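Local coordinates for carbohydrate-binding protein (Flavonifractor plautii, PDB 6N1B) that acts as an N-acetylgalactosamine deacetylase that probably removes the acetyl group from the A blood group antigen, and binds the blood group B trisaccharide, at residues Thr166-Glu169 / Met170-Val173; Val397-Met400 / Arg401-Asp405; Glu61-Asn65 / Gly66-Trp70; Thr178-Ala181 / Glu182-Val185; Tyr42-Ser45 / Ala46-Asp49. All coordinates share one frame; numbering follows the deposited sequence.

Interaction 1. Residues Thr166-Glu169 / Met170-Val173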
loop_
_atom_site.group_PDB
_atom_site.type_symbol
_atom_site.label_atom_id
_atom_site.label_comp_id
_atom_site.label_asym_id
_atom_site.label_seq_id
_atom_site.Cartn_x
_atom_site.Cartn_y
_atom_site.Cartn_z
ATOM N N THR A 166 -3.587 0.866 26.933
ATOM C CA THR A 166 -2.558 1.633 27.617
ATOM C C THR A 166 -2.083 2.846 26.815
ATOM O O THR A 166 -1.039 3.428 27.062
ATOM C CB THR A 166 -1.343 0.772 28.008
ATOM O OG1 THR A 166 -0.727 0.235 26.822
ATOM C CG2 THR A 166 -1.741 -0.362 28.915
ATOM N N TYR A 167 -2.891 3.230 25.778
ATOM C CA TYR A 167 -2.717 4.495 25.106
ATOM C C TYR A 167 -3.564 5.546 25.810
ATOM O O TYR A 167 -4.735 5.319 26.101
ATOM C CB TYR A 167 -3.167 4.386 23.665
ATOM C CG TYR A 167 -3.224 5.713 22.889
ATOM C CD1 TYR A 167 -2.086 6.291 22.394
ATOM C CD2 TYR A 167 -4.450 6.338 22.698
ATOM C CE1 TYR A 167 -2.135 7.490 21.702
ATOM C CE2 TYR A 167 -4.566 7.515 21.959
ATOM C CZ TYR A 167 -3.357 8.071 21.509
ATOM O OH TYR A 167 -3.397 9.277 20.771
ATOM N N ASP A 168 -2.932 6.664 26.128
ATOM C CA ASP A 168 -3.587 7.779 26.799
ATOM C C ASP A 168 -3.879 8.876 25.816
ATOM O O ASP A 168 -2.944 9.462 25.253
ATOM C CB ASP A 168 -2.671 8.294 27.929
ATOM C CG ASP A 168 -3.246 9.465 28.742
ATOM O OD1 ASP A 168 -4.141 10.140 28.324
ATOM O OD2 ASP A 168 -2.661 9.681 29.830
ATOM N N GLU A 169 -5.176 9.060 25.476
ATOM C CA GLU A 169 -5.525 10.048 24.475
ATOM C C GLU A 169 -5.130 11.477 24.826
ATOM O O GLU A 169 -5.009 12.350 23.958
ATOM C CB GLU A 169 -6.996 10.019 24.125
ATOM C CG GLU A 169 -7.856 10.380 25.282
ATOM C CD GLU A 169 -8.094 9.306 26.453
ATOM O OE1 GLU A 169 -7.399 8.094 26.732
ATOM O OE2 GLU A 169 -9.099 9.725 27.207
ATOM N N MET A 170 -4.985 11.735 26.143
ATOM C CA MET A 170 -4.627 13.090 26.591
ATOM C C MET A 170 -3.230 13.490 26.310
ATOM O O MET A 170 -2.930 14.648 26.094
ATOM C CB MET A 170 -5.093 13.222 27.980
ATOM C CG MET A 170 -6.765 13.231 28.066
ATOM S SD MET A 170 -7.136 13.449 29.639
ATOM C CE MET A 170 -8.695 12.585 29.878
ATOM N N THR A 171 -2.319 12.549 26.475
ATOM C CA THR A 171 -0.927 12.763 26.209
ATOM C C THR A 171 -0.455 12.258 24.816
ATOM O O THR A 171 0.660 12.534 24.382
ATOM C CB THR A 171 -0.062 12.064 27.261
ATOM O OG1 THR A 171 -0.296 10.682 27.179
ATOM C CG2 THR A 171 -0.284 12.626 28.661
ATOM N N ARG A 172 -1.286 11.397 24.201
ATOM C CA ARG A 172 -0.923 10.661 22.970
ATOM C C ARG A 172 0.228 9.734 23.177
ATOM O O ARG A 172 0.793 9.232 22.205
ATOM C CB ARG A 172 -0.730 11.554 21.736
ATOM C CG ARG A 172 -1.944 12.417 21.424
ATOM C CD ARG A 172 -1.726 13.415 20.279
ATOM N NE ARG A 172 -1.381 12.763 19.017
ATOM C CZ ARG A 172 -2.273 12.322 18.095
ATOM N NH1 ARG A 172 -3.558 12.394 18.298
ATOM N NH2 ARG A 172 -1.801 11.798 16.984
ATOM N N VAL A 173 0.410 9.269 24.435
ATOM C CA VAL A 173 1.443 8.268 24.708
ATOM C C VAL A 173 0.897 6.867 24.780
ATOM O O VAL A 173 -0.080 6.577 25.520
ATOM C CB VAL A 173 2.176 8.643 26.020
ATOM C CG1 VAL A 173 3.168 7.520 26.541
ATOM C CG2 VAL A 173 2.892 10.001 25.865
HETATM O O HOH W 1 0.595 8.912 29.278
#
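The carbonyl oxygen Asp168 O faces three consecutive backbone NH groups across a tight turn, those of Thr171, Arg172 and Val173. All three bonds are weak: the shortest, Arg172 N to Asp168 O, is 2.8 Å long but bends to 126° at the hydrogen. A straighter bond also closes the loop, Asp168 N donating to Val173 O at 2.9 Å and 170°. The carboxylate of Asp168 leans forward along the chain, CG lying anti to the backbone N (chi1 -179°), and OD1 accepts Met170 N at 2.8 Å on its anti side, the bond of an Asx turn. One residue further on, Thr171 OG1 accepts Val173 N at 3.2 Å, and a water 2.9 Å from this hydroxyl makes a weak bond to Asp168 OD2. The Tyr167 ring runs beside Arg172, with OH 3.5 Å from Arg172 CG and over a rim of the guanidinium. The nitrogens of that guanidinium bond Thr194 O, Ile247 O and Thr248 OG1. Arg172 takes a positive phi within the reversal, and overlapping Asx and ST turns shape the loop of a small, loosely bonded antiparallel hairpin between strands 167-168 and 173-174.

Interaction 2. Residues Val397-Met400 / Arg401-Asp405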
loop_
_atom_site.group_PDB
_atom_site.type_symbol
_atom_site.label_atom_id
_atom_site.label_comp_id
_atom_site.label_asym_id
_atom_site.label_seq_id
_atom_site.Cartn_x
_atom_site.Cartn_y
_atom_site.Cartn_z
ATOM N N VAL A 397 19.143 -9.029 -8.404
ATOM C CA VAL A 397 20.173 -8.739 -9.378
ATOM C C VAL A 397 19.589 -8.766 -10.783
ATOM O O VAL A 397 19.901 -7.888 -11.599
ATOM C CB VAL A 397 21.372 -9.730 -9.208
ATOM C CG1 VAL A 397 22.327 -9.705 -10.355
ATOM C CG2 VAL A 397 22.072 -9.478 -7.883
ATOM N N GLU A 398 18.768 -9.782 -11.104
ATOM C CA GLU A 398 18.247 -9.809 -12.450
ATOM C C GLU A 398 17.315 -8.631 -12.747
ATOM O O GLU A 398 17.309 -8.070 -13.860
ATOM C CB GLU A 398 17.492 -11.170 -12.725
ATOM C CG GLU A 398 18.438 -12.340 -12.719
ATOM C CD GLU A 398 19.395 -12.405 -13.856
ATOM O OE1 GLU A 398 19.234 -11.748 -14.908
ATOM O OE2 GLU A 398 20.364 -13.245 -13.739
ATOM N N MET A 399 16.551 -8.244 -11.743
ATOM C CA MET A 399 15.701 -7.066 -11.859
ATOM C C MET A 399 16.554 -5.827 -12.206
ATOM O O MET A 399 16.225 -5.061 -13.150
ATOM C CB MET A 399 14.963 -6.833 -10.590
ATOM C CG MET A 399 14.113 -5.533 -10.565
ATOM S SD MET A 399 13.679 -5.050 -8.856
ATOM C CE MET A 399 15.249 -4.588 -8.244
ATOM N N MET A 400 17.608 -5.612 -11.422
ATOM C CA MET A 400 18.521 -4.439 -11.645
ATOM C C MET A 400 19.140 -4.487 -13.053
ATOM O O MET A 400 19.229 -3.444 -13.701
ATOM C CB MET A 400 19.587 -4.443 -10.600
ATOM C CG MET A 400 19.088 -4.141 -9.185
ATOM S SD MET A 400 18.402 -2.496 -8.942
ATOM C CE MET A 400 19.917 -1.543 -8.885
ATOM N N ARG A 401 19.481 -5.667 -13.515
ATOM C CA ARG A 401 20.105 -5.805 -14.848
ATOM C C ARG A 401 19.104 -5.297 -15.917
ATOM O O ARG A 401 19.481 -4.554 -16.885
ATOM C CB ARG A 401 20.534 -7.231 -15.149
ATOM C CG ARG A 401 21.683 -7.638 -14.316
ATOM C CD ARG A 401 22.076 -9.093 -14.517
ATOM N NE ARG A 401 23.275 -9.314 -13.776
ATOM C CZ ARG A 401 23.867 -10.459 -13.648
ATOM N NH1 ARG A 401 23.410 -11.571 -14.231
ATOM N NH2 ARG A 401 24.961 -10.529 -12.989
ATOM N N VAL A 402 17.835 -5.654 -15.753
ATOM C CA VAL A 402 16.838 -5.197 -16.716
ATOM C C VAL A 402 16.635 -3.693 -16.568
ATOM O O VAL A 402 16.611 -2.947 -17.580
ATOM C CB VAL A 402 15.508 -5.916 -16.584
ATOM C CG1 VAL A 402 14.418 -5.342 -17.432
ATOM C CG2 VAL A 402 15.691 -7.410 -16.879
ATOM N N LEU A 403 16.449 -3.172 -15.348
ATOM C CA LEU A 403 16.212 -1.772 -15.183
ATOM C C LEU A 403 17.300 -0.876 -15.730
ATOM O O LEU A 403 17.034 0.225 -16.276
ATOM C CB LEU A 403 15.982 -1.471 -13.715
ATOM C CG LEU A 403 14.758 -2.062 -13.035
ATOM C CD1 LEU A 403 14.746 -1.715 -11.543
ATOM C CD2 LEU A 403 13.486 -1.572 -13.701
ATOM N N LEU A 404 18.559 -1.318 -15.541
ATOM C CA LEU A 404 19.688 -0.532 -15.912
ATOM C C LEU A 404 20.200 -0.876 -17.312
ATOM O O LEU A 404 21.180 -0.256 -17.788
ATOM C CB LEU A 404 20.841 -0.817 -14.928
ATOM C CG LEU A 404 20.618 -0.329 -13.524
ATOM C CD1 LEU A 404 21.618 -0.909 -12.553
ATOM C CD2 LEU A 404 20.606 1.199 -13.482
ATOM N N ASP A 405 19.583 -1.809 -17.986
ATOM C CA ASP A 405 20.106 -2.309 -19.279
ATOM C C ASP A 405 21.560 -2.671 -19.183
ATOM O O ASP A 405 22.376 -2.281 -20.026
ATOM C CB ASP A 405 19.950 -1.325 -20.414
ATOM C CG ASP A 405 19.314 -1.862 -21.509
ATOM O OD1 ASP A 405 19.866 -2.820 -22.053
ATOM O OD2 ASP A 405 18.203 -1.375 -21.676
HETATM O O HOH W 2 21.217 -12.030 -16.286
#
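Four successive i to i+4 bonds carry the backbone from Val397-Met400 into Arg401-Leu404, the straightest being Leu403 N to Met399 O at 2.9 Å and 169°, before positive phi at Asp405 ends the helix in a Schellman motif. Within that ending Asp405 N returns to Val402 O at 3.2 Å, and Lys318 NZ bonds the same carbonyl. On one flank, Arg401 is extended from CG to NE and lies alongside Val397. The branch CG1 of Val397 sits over one face of the guanidinium, near its rim, 3.6 Å from Arg401 NE; it reaches there because CG1 is anti to the backbone N (chi1 167°). Glu398 meets the same guanidinium from a different quarter. Its chain bends at chi2 (-69°) and brings OE2 to 3.5 Å from Arg401 NH1, a long salt bridge in which the carboxylate and guanidinium planes stand nearly perpendicular. A water in the guanidinium plane accepts from Arg401 NH1 at 3.0 Å. Arg401 NE has a stronger partner beyond the helix, Tyr409 O. The other flank is apolar: Met399 CG lies 4.0 Å from Leu403 CD1, and Met400 and Leu404 run side by side, CE to CD1 at 4.1 Å. This short helix is therefore amphipathic: Met399 and Leu403 lie against Leu303 of strand 300-306, Met400 and Leu404 against Tyr409, while the long, steeply tilted ion pair probably steers the arginine electrostatically and the bond from NE to Tyr409 O is the stronger polar hold.

Interaction 3. Residues Glu61-Asn65 / Gly66-Trp70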
loop_
_atom_site.group_PDB
_atom_site.type_symbol
_atom_site.label_atom_id
_atom_site.label_comp_id
_atom_site.label_asym_id
_atom_site.label_seq_id
_atom_site.Cartn_x
_atom_site.Cartn_y
_atom_site.Cartn_z
ATOM N N GLU A 61 9.966 -12.804 10.178
ATOM C CA GLU A 61 10.866 -13.849 10.367
ATOM C C GLU A 61 10.285 -15.057 11.137
ATOM O O GLU A 61 10.576 -16.267 10.915
ATOM C CB GLU A 61 12.151 -13.208 11.151
ATOM C CG GLU A 61 12.185 -11.646 11.142
ATOM C CD GLU A 61 11.098 -10.994 12.057
ATOM O OE1 GLU A 61 10.860 -11.585 13.216
ATOM O OE2 GLU A 61 10.532 -9.930 11.631
ATOM N N GLU A 62 9.429 -14.696 12.047
ATOM C CA GLU A 62 8.759 -15.626 12.960
ATOM C C GLU A 62 7.310 -15.264 13.009
ATOM O O GLU A 62 6.910 -14.110 12.827
ATOM C CB GLU A 62 9.383 -15.455 14.333
ATOM C CG GLU A 62 10.851 -15.855 14.462
ATOM C CD GLU A 62 11.460 -15.367 15.751
ATOM O OE1 GLU A 62 10.805 -14.839 16.597
ATOM O OE2 GLU A 62 12.668 -15.568 15.809
ATOM N N PRO A 63 6.439 -16.260 13.177
ATOM C CA PRO A 63 4.981 -15.985 13.186
ATOM C C PRO A 63 4.505 -15.051 14.276
ATOM O O PRO A 63 5.054 -15.053 15.352
ATOM C CB PRO A 63 4.339 -17.354 13.256
ATOM C CG PRO A 63 5.349 -18.257 13.868
ATOM C CD PRO A 63 6.722 -17.689 13.492
ATOM N N TRP A 64 3.533 -14.239 13.894
ATOM C CA TRP A 64 2.833 -13.349 14.803
ATOM C C TRP A 64 1.370 -13.755 14.789
ATOM O O TRP A 64 0.775 -13.793 13.722
ATOM C CB TRP A 64 3.000 -11.927 14.346
ATOM C CG TRP A 64 2.397 -10.859 15.215
ATOM C CD1 TRP A 64 2.896 -10.377 16.416
ATOM C CD2 TRP A 64 1.189 -10.160 14.982
ATOM N NE1 TRP A 64 2.074 -9.350 16.890
ATOM C CE2 TRP A 64 1.043 -9.176 16.042
ATOM C CE3 TRP A 64 0.210 -10.232 14.009
ATOM C CZ2 TRP A 64 -0.055 -8.411 16.153
ATOM C CZ3 TRP A 64 -0.884 -9.411 14.102
ATOM C CH2 TRP A 64 -1.000 -8.461 15.214
ATOM N N ASN A 65 0.851 -14.159 15.943
ATOM C CA ASN A 65 -0.537 -14.692 16.058
ATOM C C ASN A 65 -0.798 -15.735 14.957
ATOM O O ASN A 65 -1.884 -15.767 14.338
ATOM C CB ASN A 65 -1.543 -13.532 15.991
ATOM C CG ASN A 65 -1.366 -12.621 17.195
ATOM O OD1 ASN A 65 -1.024 -11.351 17.036
ATOM N ND2 ASN A 65 -1.537 -13.162 18.336
ATOM N N GLY A 66 0.172 -16.635 14.827
ATOM C CA GLY A 66 0.023 -17.799 13.960
ATOM C C GLY A 66 0.515 -17.720 12.550
ATOM O O GLY A 66 0.541 -18.738 11.901
ATOM N N TYR A 67 0.878 -16.538 12.085
ATOM C CA TYR A 67 1.213 -16.367 10.661
ATOM C C TYR A 67 2.436 -15.452 10.446
ATOM O O TYR A 67 2.532 -14.423 11.168
ATOM C CB TYR A 67 0.029 -15.759 9.883
ATOM C CG TYR A 67 -1.209 -16.593 9.906
ATOM C CD1 TYR A 67 -1.321 -17.637 8.998
ATOM C CD2 TYR A 67 -2.225 -16.371 10.797
ATOM C CE1 TYR A 67 -2.429 -18.468 9.083
ATOM C CE2 TYR A 67 -3.417 -17.130 10.784
ATOM C CZ TYR A 67 -3.493 -18.189 9.925
ATOM O OH TYR A 67 -4.621 -18.987 9.943
ATOM N N ARG A 68 3.259 -15.759 9.495
ATOM C CA ARG A 68 4.404 -14.934 9.176
ATOM C C ARG A 68 4.046 -13.813 8.172
ATOM O O ARG A 68 4.824 -12.842 8.041
ATOM C CB ARG A 68 5.573 -15.757 8.520
ATOM C CG ARG A 68 6.205 -16.679 9.526
ATOM C CD ARG A 68 7.453 -17.330 8.826
ATOM N NE ARG A 68 7.886 -18.546 9.490
ATOM C CZ ARG A 68 9.052 -19.148 9.164
ATOM N NH1 ARG A 68 9.875 -18.602 8.233
ATOM N NH2 ARG A 68 9.316 -20.317 9.738
ATOM N N TYR A 69 2.891 -13.892 7.479
ATOM C CA TYR A 69 2.474 -12.857 6.520
ATOM C C TYR A 69 1.189 -12.272 7.004
ATOM O O TYR A 69 0.182 -12.953 7.299
ATOM C CB TYR A 69 2.237 -13.414 5.161
ATOM C CG TYR A 69 3.393 -14.100 4.501
ATOM C CD1 TYR A 69 3.773 -15.406 4.801
ATOM C CD2 TYR A 69 4.132 -13.532 3.432
ATOM C CE1 TYR A 69 4.766 -16.081 4.115
ATOM C CE2 TYR A 69 5.083 -14.157 2.721
ATOM C CZ TYR A 69 5.417 -15.451 3.075
ATOM O OH TYR A 69 6.365 -16.125 2.324
ATOM N N TRP A 70 1.147 -10.918 7.024
ATOM C CA TRP A 70 -0.064 -10.129 7.381
ATOM C C TRP A 70 -0.259 -9.090 6.302
ATOM O O TRP A 70 0.771 -8.481 5.895
ATOM C CB TRP A 70 0.080 -9.485 8.747
ATOM C CG TRP A 70 -0.036 -10.539 9.826
ATOM C CD1 TRP A 70 0.926 -11.427 10.266
ATOM C CD2 TRP A 70 -1.258 -10.888 10.492
ATOM N NE1 TRP A 70 0.347 -12.299 11.142
ATOM C CE2 TRP A 70 -0.969 -11.995 11.342
ATOM C CE3 TRP A 70 -2.549 -10.383 10.503
ATOM C CZ2 TRP A 70 -1.963 -12.606 12.134
ATOM C CZ3 TRP A 70 -3.515 -10.951 11.329
ATOM C CH2 TRP A 70 -3.205 -12.039 12.117
#
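This is a two-residue beta hairpin with a type I' turn from Trp64 to Tyr67, set at the connection between strands 52-60 and 67-75 and backed by a T-shaped tryptophan pair. The hydrogen-bonded antiparallel pair is closed by Trp64 N to Tyr67 O at 2.9 Å and by Tyr67 N to Trp64 O at 3.2 Å. Positive phi at both Asn65 and Gly66 makes the tight reversal. Behind it, the six-membered rings of Trp64 and Trp70 stand 4.9 Å apart between centroids with planes at 82°. The edge of Trp64 presses on the face of Trp70, Trp64 CE3 coming within 3.4 Å of Trp70 CE2. With CG anti to the backbone N (chi1 -177°), the Trp64 indole swings across to reach that face. Outside the hairpin, Trp64 NE1 donates to Asp130 O and its ring meets Tyr125 edge-to-face, which ties the hairpin to strand 116-126 and to the turn that follows it. Tyr67 O accepts Trp64 N and Trp70 NE1 from opposite faces of its plane, the latter at 3.0 Å. The Trp70 indole NH thus meets the carbonyls of both end residues of the turn, Tyr67 O firmly and Trp64 O weakly, which probably limits the rotation of the indole along with the ring contact.

Interaction 4. Residues Thr178-Ala181 / Glu182-Val185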
loop_
_atom_site.group_PDB
_atom_site.type_symbol
_atom_site.label_atom_id
_atom_site.label_comp_id
_atom_site.label_asym_id
_atom_site.label_seq_id
_atom_site.Cartn_x
_atom_site.Cartn_y
_atom_site.Cartn_z
ATOM N N THR A 178 2.275 -4.053 30.438
ATOM C CA THR A 178 3.132 -4.680 31.440
ATOM C C THR A 178 2.550 -5.995 31.861
ATOM O O THR A 178 3.087 -6.622 32.771
ATOM C CB THR A 178 3.257 -3.787 32.624
ATOM O OG1 THR A 178 1.983 -3.563 33.238
ATOM C CG2 THR A 178 3.928 -2.458 32.328
ATOM N N SER A 179 1.514 -6.491 31.166
ATOM C CA SER A 179 0.911 -7.790 31.381
ATOM C C SER A 179 0.239 -8.170 30.136
ATOM O O SER A 179 -0.096 -7.330 29.291
ATOM C CB SER A 179 -0.164 -7.728 32.525
ATOM O OG SER A 179 -1.239 -6.887 32.145
ATOM N N ASP A 180 -0.096 -9.452 30.054
ATOM C CA ASP A 180 -0.954 -9.909 28.931
ATOM C C ASP A 180 -2.297 -9.244 28.892
ATOM O O ASP A 180 -2.794 -8.912 27.814
ATOM C CB ASP A 180 -1.040 -11.431 28.941
ATOM C CG ASP A 180 -1.238 -11.961 27.580
ATOM O OD1 ASP A 180 -0.207 -11.922 26.725
ATOM O OD2 ASP A 180 -2.419 -12.266 27.465
ATOM N N ALA A 181 -2.920 -8.982 30.065
ATOM C CA ALA A 181 -4.192 -8.301 30.111
ATOM C C ALA A 181 -4.107 -6.891 29.531
ATOM O O ALA A 181 -5.133 -6.354 29.039
ATOM C CB ALA A 181 -4.745 -8.267 31.532
ATOM N N GLU A 182 -2.928 -6.229 29.552
ATOM C CA GLU A 182 -2.814 -4.931 28.951
ATOM C C GLU A 182 -2.577 -4.986 27.456
ATOM O O GLU A 182 -2.649 -3.937 26.758
ATOM C CB GLU A 182 -1.705 -4.141 29.623
ATOM C CG GLU A 182 -2.140 -3.583 30.965
ATOM C CD GLU A 182 -1.088 -2.658 31.657
ATOM O OE1 GLU A 182 0.051 -2.566 31.185
ATOM O OE2 GLU A 182 -1.474 -2.001 32.636
ATOM N N ARG A 183 -2.375 -6.170 26.886
ATOM C CA ARG A 183 -2.245 -6.348 25.417
ATOM C C ARG A 183 -3.623 -6.539 24.816
ATOM O O ARG A 183 -3.952 -7.538 24.211
ATOM C CB ARG A 183 -1.342 -7.494 25.039
ATOM C CG ARG A 183 0.088 -7.350 25.452
ATOM C CD ARG A 183 1.005 -8.541 25.033
ATOM N NE ARG A 183 0.912 -8.903 23.643
ATOM C CZ ARG A 183 1.525 -8.277 22.682
ATOM N NH1 ARG A 183 2.364 -7.266 22.997
ATOM N NH2 ARG A 183 1.304 -8.569 21.442
ATOM N N GLN A 184 -4.426 -5.487 24.982
ATOM C CA GLN A 184 -5.788 -5.422 24.444
ATOM C C GLN A 184 -6.045 -4.032 23.875
ATOM O O GLN A 184 -5.315 -3.093 24.209
ATOM C CB GLN A 184 -6.810 -5.755 25.512
ATOM C CG GLN A 184 -6.698 -7.112 26.152
ATOM C CD GLN A 184 -7.894 -7.422 27.082
ATOM O OE1 GLN A 184 -9.023 -7.715 26.635
ATOM N NE2 GLN A 184 -7.632 -7.405 28.360
ATOM N N VAL A 185 -7.031 -3.954 23.026
ATOM C CA VAL A 185 -7.478 -2.706 22.382
ATOM C C VAL A 185 -8.955 -2.528 22.560
ATOM O O VAL A 185 -9.689 -3.505 22.651
ATOM C CB VAL A 185 -7.074 -2.641 20.886
ATOM C CG1 VAL A 185 -5.574 -2.821 20.669
ATOM C CG2 VAL A 185 -7.844 -3.613 20.007
#
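With CG beside the backbone N (chi1 -77°) and the chain extended beyond it (chi2 -175°), Glu182 reaches back over the loop and brings OE1 to Thr178. The backbone beneath makes two successive i to i+3 bonds, Glu182 N to Ser179 O at 3.0 Å and Arg183 N to Asp180 O at 2.9 Å, and then an inverse gamma turn centred on Arg183, in the loop between strands 173-174 and 185-186. Two donors of one residue grip Glu182 OE1: Thr178 N at 2.8 Å, on the anti side of the carboxylate, and Thr178 OG1 at 3.0 Å, from well above its plane. Both come from the same face of the carboxylate, and together they probably restrict its rotation. Glu182 N also donates to Ser179 OG, at 3.2 Å. The charge of Asp180 only approaches Arg183: OD1 lies 4.5 Å from NE, beyond a salt bridge, while NH1 and NH2 bond Tyr129 O and Asp130 O respectively. Through these the loop is tied to the turn between strands 116-126 and 131-140. The amide of Gln184 donates through NE2 to Ala181 O at 2.8 Å and 166°, in the carbonyl plane and on a lone pair.

Interaction 5. Residues Tyr42-Ser45 / Ala46-Asp49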
loop_
_atom_site.group_PDB
_atom_site.type_symbol
_atom_site.label_atom_id
_atom_site.label_comp_id
_atom_site.label_asym_id
_atom_site.label_seq_id
_atom_site.Cartn_x
_atom_site.Cartn_y
_atom_site.Cartn_z
ATOM N N TYR A 42 -18.177 -6.495 0.756
ATOM C CA TYR A 42 -19.325 -5.882 0.146
ATOM C C TYR A 42 -20.156 -6.848 -0.678
ATOM O O TYR A 42 -19.636 -7.851 -1.224
ATOM C CB TYR A 42 -18.960 -4.640 -0.700
ATOM C CG TYR A 42 -18.180 -4.946 -1.945
ATOM C CD1 TYR A 42 -18.865 -5.363 -3.103
ATOM C CD2 TYR A 42 -16.809 -4.827 -2.047
ATOM C CE1 TYR A 42 -18.190 -5.783 -4.183
ATOM C CE2 TYR A 42 -16.128 -5.213 -3.135
ATOM C CZ TYR A 42 -16.789 -5.670 -4.248
ATOM O OH TYR A 42 -16.069 -6.100 -5.379
ATOM N N SER A 43 -21.448 -6.522 -0.827
ATOM C CA SER A 43 -22.297 -7.200 -1.775
ATOM C C SER A 43 -23.134 -6.159 -2.479
ATOM O O SER A 43 -23.929 -5.504 -1.884
ATOM C CB SER A 43 -23.195 -8.210 -0.954
ATOM O OG SER A 43 -24.052 -8.926 -1.869
ATOM N N ASP A 44 -22.962 -6.028 -3.785
ATOM C CA ASP A 44 -23.529 -4.944 -4.553
ATOM C C ASP A 44 -23.812 -5.585 -5.961
ATOM O O ASP A 44 -22.919 -5.972 -6.635
ATOM C CB ASP A 44 -22.545 -3.762 -4.684
ATOM C CG ASP A 44 -23.143 -2.595 -5.400
ATOM O OD1 ASP A 44 -23.919 -2.764 -6.393
ATOM O OD2 ASP A 44 -22.886 -1.424 -5.025
ATOM N N SER A 45 -25.085 -5.695 -6.285
ATOM C CA SER A 45 -25.508 -6.348 -7.493
ATOM C C SER A 45 -24.943 -5.846 -8.777
ATOM O O SER A 45 -24.826 -6.579 -9.790
ATOM C CB SER A 45 -26.990 -6.405 -7.580
ATOM O OG SER A 45 -27.606 -5.125 -7.778
ATOM N N ALA A 46 -24.533 -4.598 -8.751
ATOM C CA ALA A 46 -23.965 -3.946 -9.949
ATOM C C ALA A 46 -22.450 -4.101 -10.120
ATOM O O ALA A 46 -21.835 -3.555 -11.076
ATOM C CB ALA A 46 -24.313 -2.480 -10.000
ATOM N N HIS A 47 -21.836 -4.898 -9.203
ATOM C CA HIS A 47 -20.382 -5.118 -9.209
ATOM C C HIS A 47 -19.975 -6.495 -8.861
ATOM O O HIS A 47 -20.563 -7.133 -7.957
ATOM C CB HIS A 47 -19.686 -4.158 -8.190
ATOM C CG HIS A 47 -19.871 -2.723 -8.515
ATOM N ND1 HIS A 47 -19.167 -2.148 -9.547
ATOM C CD2 HIS A 47 -20.642 -1.761 -7.973
ATOM C CE1 HIS A 47 -19.540 -0.840 -9.628
ATOM N NE2 HIS A 47 -20.444 -0.590 -8.690
ATOM N N ALA A 48 -19.003 -7.007 -9.615
ATOM C CA ALA A 48 -18.457 -8.350 -9.259
ATOM C C ALA A 48 -17.825 -8.314 -7.872
ATOM O O ALA A 48 -17.280 -7.257 -7.406
ATOM C CB ALA A 48 -17.399 -8.753 -10.261
ATOM N N ASP A 49 -17.922 -9.410 -7.163
ATOM C CA ASP A 49 -17.423 -9.562 -5.811
ATOM C C ASP A 49 -15.894 -9.475 -5.774
ATOM O O ASP A 49 -15.208 -9.771 -6.704
ATOM C CB ASP A 49 -17.852 -10.950 -5.294
ATOM C CG ASP A 49 -19.313 -11.070 -4.908
ATOM O OD1 ASP A 49 -20.033 -10.076 -4.774
ATOM O OD2 ASP A 49 -19.734 -12.228 -4.732
HETATM O O HOH W 3 -20.863 -7.524 -5.128
#
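Tyr42 and Ala48 form the tight side of this loop, where the phenol OH donates to Ala48 O at 2.6 Å in the carbonyl plane, whereas the middle of the loop is spanned by a water. The chain reverses through a type I beta turn from Asp44 to His47, closed by His47 N to Asp44 O at 3.0 Å and reinforced by an Asx turn, in which Asp44 OD1 accepts Ala46 N at 3.0 Å on its anti side. CG of Asp44 is anti to the backbone N (chi1 -176°), which sets the carboxylate beside His47, Asp44 CG lying at the edge of the imidazole, 3.7 Å from His47 CD2, with planes 79° apart. Further partners fix both groups: Tyr83 OH bonds Asp44 OD2, and Asp383 OD1 bonds His47 ND1. Tyr83 also stacks on the Tyr42 ring, while Gln51 N bonds the Tyr42 hydroxyl. In the looser middle of the loop a water bridges the two limbs. It accepts Asp44 N at 2.9 Å and can donate to His47 O at 2.9 Å and Asp49 OD1 at 2.7 Å, though with other acceptors in reach not all can be served at once.

Overall arrangement
The five contacts are local turns and one helix on the periphery of a chain whose five larger antiparallel sheets, of three or four strands each, are consistent with a five-bladed beta-propeller. Interactions 1 and 4 belong to the same excursion between strands 148-155 and 193-198 and touch, Thr166 CG2 to Glu182 CD at 3.6 Å. Interaction 3 comes within about 5 Å of interaction 4 at the nearest atoms, and Asp130 O receives Trp64 NE1 from one and Arg183 NH2 from the other. Interaction 2 lies across the chain centre, 47 Å from interaction 1 between centres. Interaction 5 is near the bound sugar: the His47 side chain is about 9 Å from the fucose. The Trp70 side chain is about 11 Å from a calcium ion.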